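Local coordinates for protein PES4 (PDB 6EXX), which probably binds RNA, including poly(A), poly(U) and mRNA 3'-UTRs, through repeated RNA recognition motifs, of which this chain is the fourth, at residues Ile28-Gln34 against Ser46-Arg52; Leu7-Ala12 against Ser43-Gly47; Ala57-Phe61 against Thr75-Glu79. All blocks are in the same frame, centred on the assembly; numbering follows the deposited sequence.

Contact 1 (Ile28-Gln34 against Ser46-Arg52); sequences IRPFKIQ and SGFIKFR
Phe48 and Gln34 run alongside each other on the face of the sheet turned away from the helices, where the edge strand 32-39 of the RNA recognition motif pairs antiparallel with the inner strand 44-51; Phe48 occupies an aromatic position of the RNP1 sequence of this fold. Gln34 CB lies over one face of the Phe48 ring, a CH-pi contact 4.0 Å from the ring centroid. The amide continues past the rim of the ring on the CE2-CZ side, NE2 3.6 Å from Phe48 CE2, with its plane turned 49° to the ring. CG of Phe48 sits between backbone N and carbonyl carbon (chi1 62°), which swings the ring over to Gln34. Asp36 takes a hydrogen bond from Gln34 NE2 and so restrains the amide's rotation.

Beneath these side chains, Gln34 and Phe48 exchange two backbone bonds. The regular pairing ends in a classic beta bulge: Phe31 N and Lys32 N both approach Lys50 O, the first weakly despite a length of 2.8 Å. On the helix-facing side, Ile33 and Ile49 point the same way, and Pro30 CB packs on Ile49 CG2 at 3.7 Å. Helix 16-25 covers Ile33 and Pro30, while helix 54-64 covers Ile28 and Phe51.

At the far end Arg52 sits between two flat groups. Its CG rests over the centre of the Phe31 ring, while Phe31 CE1 and the Arg29 guanidinium lie over opposite faces of its own guanidinium. The two guanidiniums stand 34° apart with no bond between them, an arrangement of like charges that should cost energy. Arg52 NE donates to Arg29 O at 2.8 Å, anchoring the guanidinium beside it, while a water donates to that same oxygen and accepts from Arg52 N at 2.9 Å.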
loop_
_atom_site.group_PDB
_atom_site.type_symbol
_atom_site.label_atom_id
_atom_site.label_comp_id
_atom_site.label_asym_id
_atom_site.label_seq_id
_atom_site.Cartn_x
_atom_site.Cartn_y
_atom_site.Cartn_z
ATOM N N ILE A 28 1.265 8.902 10.288
ATOM C CA ILE A 28 2.187 9.003 9.162
ATOM C C ILE A 28 1.569 9.843 8.062
ATOM O O ILE A 28 0.410 9.635 7.698
ATOM C CB ILE A 28 2.527 7.607 8.606
ATOM C CG1 ILE A 28 3.408 6.864 9.608
ATOM C CG2 ILE A 28 3.207 7.699 7.232
ATOM C CD1 ILE A 28 3.577 5.411 9.320
ATOM N N ARG A 29 2.352 10.784 7.537
ATOM C CA ARG A 29 1.947 11.613 6.414
ATOM C C ARG A 29 2.768 11.219 5.192
ATOM O O ARG A 29 3.903 11.661 5.036
ATOM C CB ARG A 29 2.176 13.090 6.740
ATOM C CG ARG A 29 1.403 13.571 7.958
ATOM C CD ARG A 29 1.600 15.059 8.207
ATOM N NE ARG A 29 2.997 15.397 8.465
ATOM C CZ ARG A 29 3.718 16.232 7.724
ATOM N NH1 ARG A 29 3.175 16.827 6.669
ATOM N NH2 ARG A 29 4.982 16.476 8.038
ATOM N N PRO A 30 2.206 10.364 4.328
ATOM C CA PRO A 30 2.932 10.002 3.113
ATOM C C PRO A 30 2.997 11.192 2.172
ATOM O O PRO A 30 2.166 12.094 2.254
ATOM C CB PRO A 30 2.074 8.889 2.512
ATOM C CG PRO A 30 0.694 9.199 2.983
ATOM C CD PRO A 30 0.853 9.785 4.354
ATOM N N PHE A 31 3.987 11.198 1.292
ATOM C CA PHE A 31 4.011 12.165 0.208
ATOM C C PHE A 31 2.870 11.886 -0.770
ATOM O O PHE A 31 2.260 12.820 -1.289
ATOM C CB PHE A 31 5.344 12.122 -0.543
ATOM C CG PHE A 31 6.469 12.866 0.127
ATOM C CD1 PHE A 31 6.268 14.100 0.719
ATOM C CD2 PHE A 31 7.755 12.348 0.112
ATOM C CE1 PHE A 31 7.318 14.784 1.305
ATOM C CE2 PHE A 31 8.804 13.032 0.695
ATOM C CZ PHE A 31 8.583 14.241 1.295
ATOM N N LYS A 32 2.587 10.610 -1.035
ATOM C CA LYS A 32 1.574 10.260 -2.026
ATOM C C LYS A 32 1.072 8.841 -1.805
ATOM O O LYS A 32 1.866 7.940 -1.596
ATOM C CB LYS A 32 2.166 10.364 -3.438
ATOM C CG LYS A 32 1.155 10.168 -4.565
ATOM C CD LYS A 32 0.332 11.429 -4.792
ATOM C CE LYS A 32 -0.579 11.301 -6.004
ATOM N NZ LYS A 32 -1.735 10.403 -5.741
ATOM N N ILE A 33 -0.242 8.659 -1.883
ATOM C CA ILE A 33 -0.847 7.339 -2.016
ATOM C C ILE A 33 -1.448 7.306 -3.402
ATOM O O ILE A 33 -2.249 8.170 -3.737
ATOM C CB ILE A 33 -1.953 7.092 -0.981
ATOM C CG1 ILE A 33 -1.361 7.157 0.420
ATOM C CG2 ILE A 33 -2.629 5.743 -1.234
ATOM C CD1 ILE A 33 -2.389 7.061 1.540
ATOM N N GLN A 34 -1.064 6.336 -4.217
ATOM C CA GLN A 34 -1.507 6.300 -5.599
ATOM C C GLN A 34 -1.826 4.881 -6.032
ATOM O O GLN A 34 -0.932 4.055 -6.153
ATOM C CB GLN A 34 -0.411 6.869 -6.495
ATOM C CG GLN A 34 -0.742 6.850 -7.980
ATOM C CD GLN A 34 0.078 7.849 -8.761
ATOM O OE1 GLN A 34 0.199 9.006 -8.366
ATOM N NE2 GLN A 34 0.658 7.406 -9.865
ATOM N N SER A 46 -3.117 -2.088 -8.266
ATOM C CA SER A 46 -1.722 -1.878 -7.925
ATOM C C SER A 46 -1.413 -0.394 -7.855
ATOM O O SER A 46 -2.146 0.432 -8.393
ATOM C CB SER A 46 -0.817 -2.549 -8.948
ATOM O OG SER A 46 -1.066 -2.051 -10.241
ATOM N N GLY A 47 -0.320 -0.065 -7.187
ATOM C CA GLY A 47 0.102 1.305 -7.052
ATOM C C GLY A 47 1.249 1.395 -6.079
ATOM O O GLY A 47 2.063 0.468 -5.979
ATOM N N PHE A 48 1.313 2.499 -5.351
ATOM C CA PHE A 48 2.402 2.684 -4.412
ATOM C C PHE A 48 2.042 3.703 -3.356
ATOM O O PHE A 48 1.098 4.485 -3.512
ATOM C CB PHE A 48 3.681 3.126 -5.139
ATOM C CG PHE A 48 3.546 4.441 -5.852
ATOM C CD1 PHE A 48 3.774 5.642 -5.189
ATOM C CD2 PHE A 48 3.201 4.484 -7.190
ATOM C CE1 PHE A 48 3.644 6.850 -5.848
ATOM C CE2 PHE A 48 3.075 5.689 -7.854
ATOM C CZ PHE A 48 3.300 6.870 -7.184
ATOM N N ILE A 49 2.808 3.678 -2.274
ATOM C CA ILE A 49 2.789 4.748 -1.298
ATOM C C ILE A 49 4.212 5.268 -1.194
ATOM O O ILE A 49 5.150 4.502 -0.937
ATOM C CB ILE A 49 2.297 4.303 0.095
ATOM C CG1 ILE A 49 0.932 3.603 -0.004
ATOM C CG2 ILE A 49 2.247 5.516 1.010
ATOM C CD1 ILE A 49 0.502 2.946 1.303
ATOM N N LYS A 50 4.370 6.573 -1.397
ATOM C CA LYS A 50 5.668 7.222 -1.306
ATOM C C LYS A 50 5.748 7.889 0.051
ATOM O O LYS A 50 4.956 8.782 0.348
ATOM C CB LYS A 50 5.851 8.267 -2.403
ATOM C CG LYS A 50 7.254 8.865 -2.422
ATOM C CD LYS A 50 7.371 10.142 -3.244
ATOM C CE LYS A 50 6.929 9.976 -4.669
ATOM N NZ LYS A 50 7.107 11.263 -5.391
ATOM N N PHE A 51 6.698 7.438 0.861
ATOM C CA PHE A 51 6.889 7.940 2.216
ATOM C C PHE A 51 8.069 8.903 2.305
ATOM O O PHE A 51 8.988 8.871 1.485
ATOM C CB PHE A 51 7.132 6.780 3.180
ATOM C CG PHE A 51 5.975 5.832 3.293
ATOM C CD1 PHE A 51 4.934 6.098 4.168
ATOM C CD2 PHE A 51 5.934 4.672 2.540
ATOM C CE1 PHE A 51 3.884 5.221 4.291
ATOM C CE2 PHE A 51 4.877 3.800 2.664
ATOM C CZ PHE A 51 3.854 4.078 3.532
ATOM N N ARG A 52 8.039 9.747 3.329
ATOM C CA ARG A 52 9.099 10.712 3.567
ATOM C C ARG A 52 10.409 10.073 4.005
ATOM O O ARG A 52 11.471 10.656 3.803
ATOM C CB ARG A 52 8.647 11.712 4.626
ATOM C CG ARG A 52 7.420 12.490 4.238
ATOM C CD ARG A 52 6.784 13.166 5.443
ATOM N NE ARG A 52 5.570 13.885 5.068
ATOM C CZ ARG A 52 5.543 15.132 4.615
ATOM N NH1 ARG A 52 6.665 15.825 4.474
ATOM N NH2 ARG A 52 4.384 15.690 4.302
HETATM O O HOH W 1 5.838 9.548 5.129
#

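Contact 2 (Leu7-Ala12 against Ser43-Gly47); sequences LENLSA and STYSG
The Tyr45 ring presents its edge to Leu10 O, which lies in the ring plane 3.8 Å from Tyr45 CD1, and Ala12 CA approaches the same ring obliquely; the ring of Tyr38 also meets it. The other flat group, the Asn9 amide, crosses Thr44 with OD1 3.6 Å from Thr44 CG2, while ND2 is tied to Ile73 O of strand 72-78.

Leu10 O serves a second purpose: Tyr45 N donates to it at 2.8 Å, in the carbonyl plane and on a lone pair. Tyr45 O in turn takes Leu10 N, and Leu10 CB packs against Tyr45 CB at 4.1 Å. Leu7 and Gly47 exchange another pair of backbone bonds.

Between these two pairs Asn9 adopts a left-handed backbone conformation (phi 59°), turning the corner of the chain. Its N-H goes to a water at 2.9 Å, and that water also bonds Thr44 OG1 at 2.7 Å, bridging the strands where direct pairing lapses; Thr44 OG1 is also hydrogen-bonded to Ser42 OG. Asn9 and Leu10 both facing Tyr45 make a G1 beta bulge, here at the end of the RNP2 strand beside RNP1, the central strand pair of an RNA recognition motif.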
loop_
_atom_site.group_PDB
_atom_site.type_symbol
_atom_site.label_atom_id
_atom_site.label_comp_id
_atom_site.label_asym_id
_atom_site.label_seq_id
_atom_site.Cartn_x
_atom_site.Cartn_y
_atom_site.Cartn_z
ATOM N N LEU A 7 2.847 -1.719 -4.285
ATOM C CA LEU A 7 1.777 -2.598 -3.856
ATOM C C LEU A 7 1.094 -3.206 -5.067
ATOM O O LEU A 7 0.861 -2.519 -6.062
ATOM C CB LEU A 7 0.731 -1.802 -3.072
ATOM C CG LEU A 7 1.214 -1.137 -1.791
ATOM C CD1 LEU A 7 0.114 -0.293 -1.188
ATOM C CD2 LEU A 7 1.723 -2.166 -0.792
ATOM N N GLU A 8 0.741 -4.484 -4.977
ATOM C CA GLU A 8 -0.073 -5.114 -5.996
ATOM C C GLU A 8 -0.913 -6.222 -5.368
ATOM O O GLU A 8 -0.817 -6.502 -4.176
ATOM C CB GLU A 8 0.804 -5.636 -7.137
ATOM C CG GLU A 8 1.673 -6.796 -6.745
ATOM C CD GLU A 8 2.471 -7.354 -7.898
ATOM O OE1 GLU A 8 2.954 -6.569 -8.739
ATOM O OE2 GLU A 8 2.611 -8.587 -7.962
ATOM N N ASN A 9 -1.745 -6.841 -6.193
ATOM C CA ASN A 9 -2.690 -7.835 -5.713
ATOM C C ASN A 9 -3.622 -7.218 -4.671
ATOM O O ASN A 9 -4.024 -7.890 -3.713
ATOM C CB ASN A 9 -1.975 -9.076 -5.165
ATOM C CG ASN A 9 -2.777 -10.351 -5.368
ATOM O OD1 ASN A 9 -3.374 -10.552 -6.434
ATOM N ND2 ASN A 9 -2.803 -11.214 -4.364
ATOM N N LEU A 10 -3.989 -5.951 -4.875
ATOM C CA LEU A 10 -4.910 -5.259 -3.988
ATOM C C LEU A 10 -6.355 -5.532 -4.395
ATOM O O LEU A 10 -6.785 -5.217 -5.506
ATOM C CB LEU A 10 -4.679 -3.755 -4.017
ATOM C CG LEU A 10 -3.262 -3.281 -3.708
ATOM C CD1 LEU A 10 -3.214 -1.776 -3.726
ATOM C CD2 LEU A 10 -2.758 -3.859 -2.388
ATOM N N SER A 11 -7.116 -6.117 -3.488
ATOM C CA SER A 11 -8.540 -6.269 -3.682
ATOM C C SER A 11 -9.207 -4.902 -3.767
ATOM O O SER A 11 -8.666 -3.871 -3.374
ATOM C CB SER A 11 -9.120 -7.053 -2.521
ATOM O OG SER A 11 -8.969 -6.308 -1.336
ATOM N N ALA A 12 -10.435 -4.900 -4.271
ATOM C CA ALA A 12 -11.230 -3.680 -4.322
ATOM C C ALA A 12 -11.358 -2.987 -2.970
ATOM O O ALA A 12 -11.352 -1.757 -2.905
ATOM C CB ALA A 12 -12.609 -3.977 -4.888
ATOM N N SER A 43 -8.156 -9.379 -11.409
ATOM C CA SER A 43 -9.130 -8.441 -10.851
ATOM C C SER A 43 -8.609 -7.813 -9.561
ATOM O O SER A 43 -9.293 -7.794 -8.536
ATOM C CB SER A 43 -10.479 -9.122 -10.618
ATOM O OG SER A 43 -10.949 -9.698 -11.817
ATOM N N THR A 44 -7.388 -7.304 -9.618
ATOM C CA THR A 44 -6.791 -6.605 -8.490
ATOM C C THR A 44 -6.098 -5.346 -8.961
ATOM O O THR A 44 -5.794 -5.184 -10.152
ATOM C CB THR A 44 -5.761 -7.472 -7.736
ATOM O OG1 THR A 44 -4.691 -7.830 -8.617
ATOM C CG2 THR A 44 -6.397 -8.730 -7.153
ATOM N N TYR A 45 -5.854 -4.462 -8.000
ATOM C CA TYR A 45 -5.255 -3.164 -8.244
ATOM C C TYR A 45 -3.792 -3.133 -7.814
ATOM O O TYR A 45 -3.304 -4.007 -7.099
ATOM C CB TYR A 45 -6.028 -2.084 -7.484
ATOM C CG TYR A 45 -7.430 -1.838 -7.994
ATOM C CD1 TYR A 45 -8.509 -2.609 -7.578
ATOM C CD2 TYR A 45 -7.672 -0.817 -8.882
ATOM C CE1 TYR A 45 -9.798 -2.361 -8.052
ATOM C CE2 TYR A 45 -8.939 -0.558 -9.361
ATOM C CZ TYR A 45 -10.004 -1.335 -8.945
ATOM O OH TYR A 45 -11.250 -1.048 -9.430
ATOM N N SER A 46 -3.117 -2.088 -8.266
ATOM C CA SER A 46 -1.722 -1.878 -7.925
ATOM C C SER A 46 -1.413 -0.394 -7.855
ATOM O O SER A 46 -2.146 0.432 -8.393
ATOM C CB SER A 46 -0.817 -2.549 -8.948
ATOM O OG SER A 46 -1.066 -2.051 -10.241
ATOM N N GLY A 47 -0.320 -0.065 -7.187
ATOM C CA GLY A 47 0.102 1.305 -7.052
ATOM C C GLY A 47 1.249 1.395 -6.079
ATOM O O GLY A 47 2.063 0.468 -5.979
HETATM O O HOH W 2 -2.340 -6.603 -9.064
HETATM O O HOH W 3 -11.258 -6.423 -7.077
#

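Contact 3 (Ala57-Phe61 against Thr75-Glu79); sequences ATRIF and TTSWE
Phe61 sets CG anti to its backbone N (chi1 174°), sending the ring off the helix toward strand 72-78, and Trp78 turns CG anti to its carbonyl carbon (chi1 -65°), which carries the indole back toward the helix. The two groups meet obliquely: the Phe61 ring and the five-membered ring of Trp78 have centroids 4.6 Å apart and planes at 31°. Trp78 NE1 lies over one face of the Phe61 ring, displaced toward the rim, while the six-membered part reaches back to the root of the side chain, CZ2 standing 3.5 Å from Phe61 CG.

One turn earlier on the helix, Ala57 CB meets the rim of the indole near its plane, 3.4 Å from Trp78 CH2. The indole is thus touched from two directions, obliquely by Phe61 and at its outer edge by Ala57. Beyond Phe61 on the strand side, Thr76 OG1 comes obliquely to the ring, 3.3 Å from Phe61 CE1; its polar partner is Asn65 OD1, to which it is hydrogen-bonded.

Phe54, from the first turn of helix 54-64, also meets the Trp78 ring, and Leu5 of the central strand touches Phe61. The axes of helix residues 57-61 and strand residues 75-78 run nearly antiparallel, 11.1 Å apart at closest approach, and the aromatic side chains span that gap. No hydrogen bond joins the two segments, so the end of the last strand is matched to the helix by shape and dispersion, with direct polar pairing left to partners outside them.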
loop_
_atom_site.group_PDB
_atom_site.type_symbol
_atom_site.label_atom_id
_atom_site.label_comp_id
_atom_site.label_asym_id
_atom_site.label_seq_id
_atom_site.Cartn_x
_atom_site.Cartn_y
_atom_site.Cartn_z
ATOM N N ALA A 57 7.777 4.237 6.221
ATOM C CA ALA A 57 7.465 3.138 5.322
ATOM C C ALA A 57 7.444 1.795 6.047
ATOM O O ALA A 57 6.605 0.942 5.767
ATOM C CB ALA A 57 8.453 3.104 4.172
ATOM N N THR A 58 8.377 1.609 6.968
ATOM C CA THR A 58 8.502 0.372 7.727
ATOM C C THR A 58 7.191 -0.012 8.403
ATOM O O THR A 58 6.782 -1.171 8.361
ATOM C CB THR A 58 9.606 0.548 8.794
ATOM O OG1 THR A 58 10.882 0.596 8.154
ATOM C CG2 THR A 58 9.609 -0.579 9.809
ATOM N N ARG A 59 6.560 0.949 9.067
ATOM C CA ARG A 59 5.378 0.618 9.840
ATOM C C ARG A 59 4.230 0.148 8.950
ATOM O O ARG A 59 3.514 -0.802 9.285
ATOM C CB ARG A 59 4.959 1.799 10.717
ATOM C CG ARG A 59 6.085 2.288 11.623
ATOM C CD ARG A 59 5.615 2.810 12.974
ATOM N NE ARG A 59 4.885 4.072 12.878
ATOM C CZ ARG A 59 5.447 5.266 12.707
ATOM N NH1 ARG A 59 6.763 5.394 12.578
ATOM N NH2 ARG A 59 4.677 6.345 12.656
ATOM N N ILE A 60 4.061 0.791 7.801
ATOM C CA ILE A 60 3.000 0.407 6.883
ATOM C C ILE A 60 3.348 -0.893 6.137
ATOM O O ILE A 60 2.489 -1.756 5.951
ATOM C CB ILE A 60 2.671 1.570 5.919
ATOM C CG1 ILE A 60 2.233 2.815 6.705
ATOM C CG2 ILE A 60 1.618 1.154 4.914
ATOM C CD1 ILE A 60 1.048 2.598 7.617
ATOM N N PHE A 61 4.606 -1.059 5.745
ATOM C CA PHE A 61 5.058 -2.318 5.182
ATOM C C PHE A 61 4.742 -3.478 6.117
ATOM O O PHE A 61 4.234 -4.519 5.703
ATOM C CB PHE A 61 6.557 -2.286 4.911
ATOM C CG PHE A 61 7.103 -3.602 4.469
ATOM C CD1 PHE A 61 7.052 -3.980 3.146
ATOM C CD2 PHE A 61 7.647 -4.484 5.379
ATOM C CE1 PHE A 61 7.545 -5.200 2.735
ATOM C CE2 PHE A 61 8.137 -5.703 4.966
ATOM C CZ PHE A 61 8.091 -6.055 3.645
ATOM N N THR A 75 0.679 -7.893 -1.881
ATOM C CA THR A 75 2.018 -8.204 -2.295
ATOM C C THR A 75 2.790 -6.900 -2.460
ATOM O O THR A 75 2.296 -5.925 -3.024
ATOM C CB THR A 75 1.910 -9.071 -3.543
ATOM O OG1 THR A 75 1.151 -10.252 -3.212
ATOM C CG2 THR A 75 3.267 -9.456 -4.055
ATOM N N THR A 76 3.986 -6.880 -1.900
ATOM C CA THR A 76 4.748 -5.658 -1.792
ATOM C C THR A 76 6.101 -5.767 -2.456
ATOM O O THR A 76 6.647 -6.865 -2.640
ATOM C CB THR A 76 5.045 -5.353 -0.330
ATOM O OG1 THR A 76 5.875 -6.401 0.199
ATOM C CG2 THR A 76 3.748 -5.234 0.474
ATOM N N SER A 77 6.657 -4.606 -2.784
ATOM C CA SER A 77 8.079 -4.504 -3.078
ATOM C C SER A 77 8.628 -3.161 -2.617
ATOM O O SER A 77 8.004 -2.119 -2.817
ATOM C CB SER A 77 8.382 -4.662 -4.576
ATOM O OG SER A 77 9.792 -4.699 -4.791
ATOM N N TRP A 78 9.828 -3.183 -2.042
ATOM C CA TRP A 78 10.652 -1.977 -1.897
ATOM C C TRP A 78 11.326 -1.628 -3.213
ATOM O O TRP A 78 11.452 -2.469 -4.102
ATOM C CB TRP A 78 11.744 -2.193 -0.861
ATOM C CG TRP A 78 11.238 -2.412 0.517
ATOM C CD1 TRP A 78 11.270 -3.573 1.233
ATOM C CD2 TRP A 78 10.599 -1.439 1.353
ATOM N NE1 TRP A 78 10.703 -3.379 2.472
ATOM C CE2 TRP A 78 10.287 -2.076 2.573
ATOM C CE3 TRP A 78 10.274 -0.088 1.191
ATOM C CZ2 TRP A 78 9.657 -1.416 3.620
ATOM C CZ3 TRP A 78 9.664 0.569 2.236
ATOM C CH2 TRP A 78 9.352 -0.097 3.434
ATOM N N GLU A 79 11.813 -0.396 -3.305
ATOM C CA GLU A 79 12.417 0.100 -4.529
ATOM C C GLU A 79 13.942 0.004 -4.499
ATOM O O GLU A 79 14.597 0.519 -3.590
ATOM C CB GLU A 79 11.977 1.544 -4.770
ATOM C CG GLU A 79 12.367 2.087 -6.121
ATOM C CD GLU A 79 11.520 3.272 -6.526
ATOM O OE1 GLU A 79 11.259 4.143 -5.670
ATOM O OE2 GLU A 79 11.110 3.326 -7.704
#

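How the contacts relate
Contacts 1 and 2 both hold strand 44-51, one tying it to the edge strand 32-39 and the other to the central strand 3-10; they share Ser46 and Gly47 and touch through Ile49 and Leu7. Both are partly buried and rest on antiparallel backbone pairing with a bulge, to which contact 1 adds extensive side-chain packing on both faces. Contact 3 is a surface contact without hydrogen bonds, in which a helix packs on the sheet through aromatic rings. It meets contact 1 where Phe51 packs on Ala57 and Ile60, in the core beneath the sheet. Its strand joins contact 2 through the probable backbone bond from Glu8 N to Thr75 O, continuing the sheet from strand 3-10 to strand 72-78.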